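Local coordinates for uncharacterized protein Atu2452 (Agrobacterium tumefaciens, PDB 2R8B) that is of unknown function but probably acts as a serine hydrolase with the alpha/beta-hydrolase fold, related to the dienelactone hydrolases, at residues R190-A195 with D238-F243. Residues are numbered along the deposited sequence; the frame is centred on the assembly and turned at random.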
loop_
_atom_site.group_PDB
_atom_site.type_symbol
_atom_site.label_atom_id
_atom_site.label_comp_id
_atom_site.label_asym_id
_atom_site.label_seq_id
_atom_site.Cartn_x
_atom_site.Cartn_y
_atom_site.Cartn_z
ATOM N N ARG A 190 -6.513 9.629 -4.985
ATOM C CA ARG A 190 -7.087 8.663 -5.891
ATOM C C ARG A 190 -6.699 7.312 -5.376
ATOM O O ARG A 190 -5.485 7.058 -5.165
ATOM C CB ARG A 190 -6.546 8.851 -7.294
ATOM C CG ARG A 190 -7.195 10.032 -7.981
ATOM C CD ARG A 190 -6.636 10.339 -9.342
ATOM N NE ARG A 190 -6.942 9.344 -10.383
ATOM C CZ ARG A 190 -6.014 8.636 -11.058
ATOM N NH1 ARG A 190 -4.712 8.771 -10.787
ATOM N NH2 ARG A 190 -6.375 7.777 -12.008
ATOM N N VAL A 191 -7.691 6.443 -5.175
ATOM C CA VAL A 191 -7.360 5.059 -4.922
ATOM C C VAL A 191 -7.949 3.990 -5.838
ATOM O O VAL A 191 -9.121 4.064 -6.274
ATOM C CB VAL A 191 -7.387 4.660 -3.391
ATOM C CG1 VAL A 191 -7.770 5.814 -2.498
ATOM C CG2 VAL A 191 -8.135 3.400 -3.143
ATOM N N LEU A 192 -7.085 3.003 -6.110
ATOM C CA LEU A 192 -7.444 1.817 -6.885
ATOM C C LEU A 192 -7.445 0.557 -6.027
ATOM O O LEU A 192 -6.428 0.211 -5.424
ATOM C CB LEU A 192 -6.449 1.620 -8.022
ATOM C CG LEU A 192 -6.670 0.328 -8.795
ATOM C CD1 LEU A 192 -8.060 0.256 -9.294
ATOM C CD2 LEU A 192 -5.739 0.243 -9.937
ATOM N N ILE A 193 -8.569 -0.137 -5.973
ATOM C CA ILE A 193 -8.594 -1.448 -5.352
ATOM C C ILE A 193 -8.759 -2.512 -6.429
ATOM O O ILE A 193 -9.633 -2.383 -7.313
ATOM C CB ILE A 193 -9.695 -1.554 -4.340
ATOM C CG1 ILE A 193 -9.548 -0.429 -3.305
ATOM C CG2 ILE A 193 -9.582 -2.885 -3.615
ATOM C CD1 ILE A 193 -10.826 -0.052 -2.534
ATOM N N THR A 194 -7.920 -3.543 -6.382
ATOM C CA THR A 194 -8.063 -4.659 -7.285
ATOM C C THR A 194 -8.364 -5.855 -6.419
ATOM O O THR A 194 -7.777 -6.046 -5.344
ATOM C CB THR A 194 -6.748 -4.949 -8.050
ATOM O OG1 THR A 194 -5.790 -5.515 -7.141
ATOM C CG2 THR A 194 -6.120 -3.661 -8.685
ATOM N N ALA A 195 -9.268 -6.698 -6.869
ATOM C CA ALA A 195 -9.723 -7.760 -5.995
ATOM C C ALA A 195 -10.295 -9.012 -6.697
ATOM O O ALA A 195 -10.705 -8.979 -7.861
ATOM C CB ALA A 195 -10.703 -7.197 -4.994
ATOM N N ASP A 238 -2.993 -4.250 -15.757
ATOM C CA ASP A 238 -3.461 -3.257 -16.713
ATOM C C ASP A 238 -4.050 -2.056 -16.039
ATOM O O ASP A 238 -3.610 -0.932 -16.244
ATOM C CB ASP A 238 -4.481 -3.870 -17.646
ATOM C CG ASP A 238 -3.841 -4.830 -18.597
ATOM O OD1 ASP A 238 -2.582 -4.868 -18.682
ATOM O OD2 ASP A 238 -4.583 -5.555 -19.269
ATOM N N ALA A 239 -5.028 -2.310 -15.201
ATOM C CA ALA A 239 -5.691 -1.252 -14.471
ATOM C C ALA A 239 -4.666 -0.438 -13.658
ATOM O O ALA A 239 -4.822 0.778 -13.520
ATOM C CB ALA A 239 -6.805 -1.841 -13.584
ATOM N N VAL A 240 -3.620 -1.103 -13.146
ATOM C CA VAL A 240 -2.569 -0.397 -12.436
ATOM C C VAL A 240 -1.891 0.575 -13.392
ATOM O O VAL A 240 -1.730 1.738 -13.094
ATOM C CB VAL A 240 -1.538 -1.331 -11.845
ATOM C CG1 VAL A 240 -0.385 -0.519 -11.282
ATOM C CG2 VAL A 240 -2.140 -2.137 -10.720
ATOM N N ARG A 241 -1.545 0.090 -14.566
ATOM C CA ARG A 241 -0.878 0.910 -15.555
ATOM C C ARG A 241 -1.714 2.084 -16.013
ATOM O O ARG A 241 -1.217 3.203 -16.071
ATOM C CB ARG A 241 -0.458 0.083 -16.745
ATOM C CG ARG A 241 0.924 -0.351 -16.661
ATOM C CD ARG A 241 1.370 -0.684 -18.064
ATOM N NE ARG A 241 0.497 -1.754 -18.504
ATOM C CZ ARG A 241 0.784 -3.042 -18.362
ATOM N NH1 ARG A 241 1.968 -3.394 -17.853
ATOM N NH2 ARG A 241 -0.104 -3.967 -18.745
ATOM N N GLY A 242 -2.969 1.832 -16.368
ATOM C CA GLY A 242 -3.902 2.917 -16.671
ATOM C C GLY A 242 -4.076 3.900 -15.508
ATOM O O GLY A 242 -4.142 5.113 -15.737
ATOM N N PHE A 243 -4.106 3.398 -14.269
ATOM C CA PHE A 243 -4.363 4.243 -13.100
ATOM C C PHE A 243 -3.212 5.215 -12.813
ATOM O O PHE A 243 -3.427 6.418 -12.717
ATOM C CB PHE A 243 -4.715 3.374 -11.878
ATOM C CG PHE A 243 -4.886 4.144 -10.586
ATOM C CD1 PHE A 243 -6.106 4.722 -10.260
ATOM C CD2 PHE A 243 -3.814 4.260 -9.681
ATOM C CE1 PHE A 243 -6.264 5.420 -9.046
ATOM C CE2 PHE A 243 -3.942 4.955 -8.443
ATOM C CZ PHE A 243 -5.158 5.555 -8.129
#
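The F243 ring is sandwiched between two side chains of strand 190-195, L192 on one face and R190 on the other. L192 CB sits 3.8 Å from the centroid of the F243 ring and 8° off its normal, a CH-pi contact over the face. Across the ring, the R190 guanidinium lies nearly flat, its plane tilted by 20°; with R190 CZ 4.3 Å from the F243 centroid, this is an off-centre cation-pi stack. A bend at chi3 turns the arginine chain back over the phenyl group. The same guanidinium presents its edge to the F243 carbonyl, where NH2 of R190 donates a weak bond to F243 O (3.3 Å); together, stack and bond probably help hold the guanidinium flat. Farther along, L192 CD2 packs on F243 CB at 3.8 Å and on A239 CB at 4.3 Å. The axes of 190-195 and 238-243 run antiparallel (174°), 9.7 Å apart at their closest approach, as expected of a helix layered on a beta-sheet in an alpha/beta-hydrolase fold. Strand 190-196 lies between parallel strands 168-172 and 220-226, with C-terminal helix 234-244 against one face and helix 204-217 meeting I193 and A195.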